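Local coordinates for protein alpha-rhamnosidase (Dictyoglomus thermophilum, PDB 6I60) that probably hydrolyses terminal non-reducing alpha-L-rhamnose residues from alpha-L-rhamnosides, acting as a glycoside hydrolase, at residues 568-571 against 572-576; 578-581 against 582-585. All blocks are in the same frame, centred on the assembly; numbering follows the deposited sequence.

Contact 1 (568-571 against 572-576); sequences IAWY and LYQYY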
loop_
_atom_site.group_PDB
_atom_site.type_symbol
_atom_site.label_atom_id
_atom_site.label_comp_id
_atom_site.label_asym_id
_atom_site.label_seq_id
_atom_site.Cartn_x
_atom_site.Cartn_y
_atom_site.Cartn_z
ATOM N N ILE A 568 6.951 -9.654 1.664
ATOM C CA ILE A 568 6.849 -8.200 1.741
ATOM C C ILE A 568 8.046 -7.625 2.487
ATOM O O ILE A 568 8.584 -6.575 2.112
ATOM C CB ILE A 568 5.515 -7.791 2.392
ATOM C CG1 ILE A 568 4.345 -8.196 1.493
ATOM C CG2 ILE A 568 5.481 -6.297 2.658
ATOM C CD1 ILE A 568 2.989 -8.017 2.136
ATOM N N ALA A 569 8.496 -8.311 3.539
ATOM C CA ALA A 569 9.675 -7.850 4.264
ATOM C C ALA A 569 10.918 -7.904 3.383
ATOM O O ALA A 569 11.745 -6.986 3.412
ATOM C CB ALA A 569 9.872 -8.680 5.531
ATOM N N TRP A 570 11.064 -8.969 2.591
ATOM C CA TRP A 570 12.188 -9.047 1.664
ATOM C C TRP A 570 12.092 -7.979 0.583
ATOM O O TRP A 570 13.121 -7.488 0.105
ATOM C CB TRP A 570 12.259 -10.439 1.033
ATOM C CG TRP A 570 13.322 -10.570 -0.011
ATOM C CD1 TRP A 570 13.157 -10.497 -1.363
ATOM C CD2 TRP A 570 14.719 -10.796 0.210
ATOM N NE1 TRP A 570 14.364 -10.663 -1.999
ATOM C CE2 TRP A 570 15.339 -10.849 -1.056
ATOM C CE3 TRP A 570 15.507 -10.958 1.354
ATOM C CZ2 TRP A 570 16.709 -11.058 -1.207
ATOM C CZ3 TRP A 570 16.867 -11.167 1.200
ATOM C CH2 TRP A 570 17.453 -11.214 -0.071
ATOM N N TYR A 571 10.872 -7.608 0.188
ATOM C CA TYR A 571 10.704 -6.532 -0.783
ATOM C C TYR A 571 11.185 -5.203 -0.216
ATOM O O TYR A 571 11.793 -4.399 -0.933
ATOM C CB TYR A 571 9.239 -6.434 -1.212
ATOM C CG TYR A 571 8.844 -7.407 -2.301
ATOM C CD1 TYR A 571 9.795 -7.939 -3.164
ATOM C CD2 TYR A 571 7.520 -7.793 -2.467
ATOM C CE1 TYR A 571 9.437 -8.827 -4.159
ATOM C CE2 TYR A 571 7.154 -8.682 -3.460
ATOM C CZ TYR A 571 8.117 -9.195 -4.302
ATOM O OH TYR A 571 7.757 -10.079 -5.292
ATOM N N LEU A 572 10.926 -4.959 1.072
ATOM C CA LEU A 572 11.354 -3.711 1.695
ATOM C C LEU A 572 12.872 -3.592 1.737
ATOM O O LEU A 572 13.406 -2.477 1.694
ATOM C CB LEU A 572 10.773 -3.604 3.103
ATOM C CG LEU A 572 9.253 -3.465 3.179
ATOM C CD1 LEU A 572 8.810 -3.190 4.607
ATOM C CD2 LEU A 572 8.772 -2.368 2.241
ATOM N N TYR A 573 13.582 -4.718 1.820
ATOM C CA TYR A 573 15.037 -4.680 1.765
ATOM C C TYR A 573 15.549 -4.639 0.331
ATOM O O TYR A 573 16.599 -4.044 0.069
ATOM C CB TYR A 573 15.624 -5.887 2.504
ATOM C CG TYR A 573 17.112 -6.055 2.298
ATOM C CD1 TYR A 573 18.016 -5.175 2.878
ATOM C CD2 TYR A 573 17.614 -7.085 1.514
ATOM C CE1 TYR A 573 19.379 -5.318 2.689
ATOM C CE2 TYR A 573 18.975 -7.237 1.320
ATOM C CZ TYR A 573 19.852 -6.349 1.909
ATOM O OH TYR A 573 21.207 -6.490 1.721
ATOM N N GLN A 574 14.819 -5.249 -0.606
ATOM C CA GLN A 574 15.288 -5.312 -1.987
ATOM C C GLN A 574 15.171 -3.959 -2.679
ATOM O O GLN A 574 16.098 -3.531 -3.376
ATOM C CB GLN A 574 14.505 -6.379 -2.755
ATOM C CG GLN A 574 14.785 -6.417 -4.252
ATOM C CD GLN A 574 13.873 -7.382 -5.000
ATOM O OE1 GLN A 574 12.698 -7.532 -4.664
ATOM N NE2 GLN A 574 14.415 -8.039 -6.022
ATOM N N TYR A 575 14.047 -3.268 -2.494
ATOM C CA TYR A 575 13.773 -2.034 -3.218
ATOM C C TYR A 575 14.049 -0.776 -2.405
ATOM O O TYR A 575 14.022 0.322 -2.971
ATOM C CB TYR A 575 12.317 -2.022 -3.700
ATOM C CG TYR A 575 12.078 -2.905 -4.905
ATOM C CD1 TYR A 575 12.519 -2.524 -6.167
ATOM C CD2 TYR A 575 11.418 -4.120 -4.781
ATOM C CE1 TYR A 575 12.306 -3.328 -7.272
ATOM C CE2 TYR A 575 11.201 -4.931 -5.881
ATOM C CZ TYR A 575 11.648 -4.530 -7.123
ATOM O OH TYR A 575 11.434 -5.333 -8.218
ATOM N N TYR A 576 14.316 -0.901 -1.106
ATOM C CA TYR A 576 14.624 0.256 -0.277
ATOM C C TYR A 576 15.918 0.127 0.512
ATOM O O TYR A 576 16.389 1.138 1.046
ATOM C CB TYR A 576 13.479 0.534 0.707
ATOM C CG TYR A 576 12.159 0.872 0.054
ATOM C CD1 TYR A 576 11.190 -0.103 -0.139
ATOM C CD2 TYR A 576 11.877 2.167 -0.361
ATOM C CE1 TYR A 576 9.976 0.201 -0.734
ATOM C CE2 TYR A 576 10.666 2.482 -0.955
ATOM C CZ TYR A 576 9.720 1.494 -1.139
ATOM O OH TYR A 576 8.514 1.795 -1.732
#

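Contact 2 (578-581 against 582-585); sequences DKYV and LEEH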
loop_
_atom_site.group_PDB
_atom_site.type_symbol
_atom_site.label_atom_id
_atom_site.label_comp_id
_atom_site.label_asym_id
_atom_site.label_seq_id
_atom_site.Cartn_x
_atom_site.Cartn_y
_atom_site.Cartn_z
ATOM N N ASP A 578 16.419 -1.560 3.415
ATOM C CA ASP A 578 16.100 -1.455 4.837
ATOM C C ASP A 578 16.318 -2.830 5.464
ATOM O O ASP A 578 15.384 -3.623 5.597
ATOM C CB ASP A 578 14.668 -0.964 5.045
ATOM C CG ASP A 578 14.344 -0.719 6.504
ATOM O OD1 ASP A 578 15.289 -0.635 7.315
ATOM O OD2 ASP A 578 13.145 -0.607 6.841
ATOM N N LYS A 579 17.566 -3.109 5.846
ATOM C CA LYS A 579 17.879 -4.363 6.520
ATOM C C LYS A 579 17.346 -4.409 7.944
ATOM O O LYS A 579 17.282 -5.496 8.529
ATOM C CB LYS A 579 19.391 -4.597 6.526
ATOM C CG LYS A 579 20.193 -3.489 7.194
ATOM C CD LYS A 579 21.690 -3.690 6.997
ATOM C CE LYS A 579 22.338 -4.293 8.235
ATOM N NZ LYS A 579 23.602 -5.015 7.908
ATOM N N TYR A 580 16.957 -3.265 8.509
ATOM C CA TYR A 580 16.466 -3.245 9.882
ATOM C C TYR A 580 15.108 -3.922 10.005
ATOM O O TYR A 580 14.828 -4.561 11.026
ATOM C CB TYR A 580 16.392 -1.805 10.386
ATOM C CG TYR A 580 17.712 -1.075 10.311
ATOM C CD1 TYR A 580 17.892 -0.019 9.429
ATOM C CD2 TYR A 580 18.777 -1.443 11.122
ATOM C CE1 TYR A 580 19.098 0.652 9.357
ATOM C CE2 TYR A 580 19.986 -0.778 11.057
ATOM C CZ TYR A 580 20.141 0.269 10.173
ATOM O OH TYR A 580 21.344 0.936 10.105
ATOM N N VAL A 581 14.253 -3.797 8.986
ATOM C CA VAL A 581 12.965 -4.478 9.020
ATOM C C VAL A 581 13.136 -5.986 8.913
ATOM O O VAL A 581 12.222 -6.738 9.268
ATOM C CB VAL A 581 12.042 -3.947 7.908
ATOM C CG1 VAL A 581 12.361 -4.614 6.579
ATOM C CG2 VAL A 581 10.584 -4.165 8.283
ATOM N N LEU A 582 14.293 -6.449 8.437
ATOM C CA LEU A 582 14.560 -7.882 8.402
ATOM C C LEU A 582 14.931 -8.413 9.781
ATOM O O LEU A 582 14.526 -9.520 10.150
ATOM C CB LEU A 582 15.667 -8.184 7.391
ATOM C CG LEU A 582 15.299 -8.005 5.915
ATOM C CD1 LEU A 582 16.363 -8.618 5.020
ATOM C CD2 LEU A 582 13.934 -8.607 5.618
ATOM N N GLU A 583 15.694 -7.638 10.557
ATOM C CA GLU A 583 16.036 -8.057 11.913
ATOM C C GLU A 583 14.853 -7.920 12.861
ATOM O O GLU A 583 14.689 -8.743 13.770
ATOM C CB GLU A 583 17.220 -7.243 12.440
ATOM C CG GLU A 583 18.274 -6.909 11.396
ATOM C CD GLU A 583 19.347 -5.976 11.931
ATOM O OE1 GLU A 583 20.461 -5.959 11.363
ATOM O OE2 GLU A 583 19.074 -5.261 12.919
ATOM N N GLU A 584 14.019 -6.897 12.665
ATOM C CA GLU A 584 12.900 -6.659 13.569
ATOM C C GLU A 584 11.871 -7.783 13.518
ATOM O O GLU A 584 11.220 -8.069 14.530
ATOM C CB GLU A 584 12.249 -5.315 13.236
ATOM C CG GLU A 584 11.038 -4.972 14.078
ATOM C CD GLU A 584 10.315 -3.743 13.568
ATOM O OE1 GLU A 584 9.133 -3.554 13.929
ATOM O OE2 GLU A 584 10.931 -2.968 12.804
ATOM N N HIS A 585 11.715 -8.436 12.364
ATOM C CA HIS A 585 10.734 -9.503 12.194
ATOM C C HIS A 585 11.384 -10.863 11.953
ATOM O O HIS A 585 10.703 -11.802 11.527
ATOM C CB HIS A 585 9.779 -9.171 11.046
ATOM C CG HIS A 585 8.851 -8.032 11.336
ATOM N ND1 HIS A 585 7.733 -8.166 12.131
ATOM C CD2 HIS A 585 8.869 -6.741 10.928
ATOM C CE1 HIS A 585 7.107 -7.006 12.205
ATOM N NE2 HIS A 585 7.775 -6.124 11.484
#

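Contact 1 (568-571 against 572-576)
Tyr571 and Gln574, one helical turn apart, run side by side and point the same way, with the phenol ring and the carboxamide only 7° from coplanar. The amide meets the ring at its edge: Gln574 OE1 lies 3.3 Å from Tyr571 CD1, near the ring plane. Two different first torsions make this possible. Tyr571 carries CG beside its backbone N, whereas Gln574 swings CG anti to its own N (chi1 173°) and continues extended, which sets OE1 at the CD1-CE1 edge of the ring. Tyr575 makes an oblique apolar contact with the same ring, its CE2 4.3 Å from Tyr571 CD1, while Gln574 CG rests over one face of the Tyr575 ring near its rim.

Trp570 and Tyr573 form an oblique aromatic pair. Tyr573 CD2 sits over one face of the indole, 4.2 Å from Trp570 CZ3, but the planes stand at 57°, which rules out a stack. Both residues lie against Leu647 of helix 626-648.

Beneath the side chains, Tyr575 N to Tyr571 O is the straightest of the backbone bonds (3.0 Å), and Gln574 N reaches Trp570 O at 2.9 Å. Tyr573 N has only weak bonds, to Ala569 O and Trp570 O. The phenol ends are held from outside: Tyr571 OH bonds Arg765, Tyr575 OH bonds Glu515, and Tyr576 OH bonds Met523 N. Leu572 and Ala569 pack on Leu531 of helix 524-535. The i to i+4 bonding and side chains directed to several neighbouring helices are those of a buried helix, here helix 564-576 in the six-hairpin glycosidase domain of a bacterial alpha-L-rhamnosidase.

Contact 2 (578-581 against 582-585)
Val581 places CG2 anti to its backbone N and beside its carbonyl carbon, while His585 turns CG beside its own N (chi1 -69°); these settings let CG2 of Val581 come within 4.1 Å of His585 CD2, the two side chains crossing at an angle. The imidazole also offers its edge to the backbone, with His585 CD2 3.7 Å from Val581 O in the ring plane, and Glu584 CG lies over one face. His585 ND1 is hydrogen-bonded to Tyr565 OH.

The backbone forms a short helix, 580-584. Asp578, just before the turn into the helix, gives a weak capping bond, with its OD1 accepting from Tyr580 N at 3.3 Å. His585 in turn is the N-cap of helix 586-599. Within the short helix, Glu584 N to Tyr580 O measures 3.0 Å at 153°, whereas Lys579 O receives two weak bonds, from Leu582 N and Glu583 N.

Lys579 and Glu583 approach more loosely. Lys579 CE is 4.0 Å from Glu583 OE1, but Lys579 NZ stays 4.8 Å from that oxygen, too far for direct contact between opposite charges. Glu583 CG lies 3.3 Å from Lys579 O. Val581 packs on Leu531 of helix 524-535, and Leu582 on Ile644 of helix 626-648.

In the fold
Contacts 1 and 2 are consecutive in the chain, their centres about 9 Å apart, and join directly: Leu582 CD2 lies 3.5 Å from Ala569 O, and Tyr573 CB is 3.8 Å from Leu582 CD1. Contact 1 is the more buried, its centre about 13 Å from the chain centre, with no exposed residue; contact 2, at about 18 Å, is partly buried and carries the exposed Lys579 and Glu583. Chemistry follows place: aromatic rings, three of their hydroxyls hydrogen-bonded to other parts of the domain, in the first, charged chains and one weak capping bond in the second. Both pack against helices 524-535 and 626-648, within the six-hairpin domain.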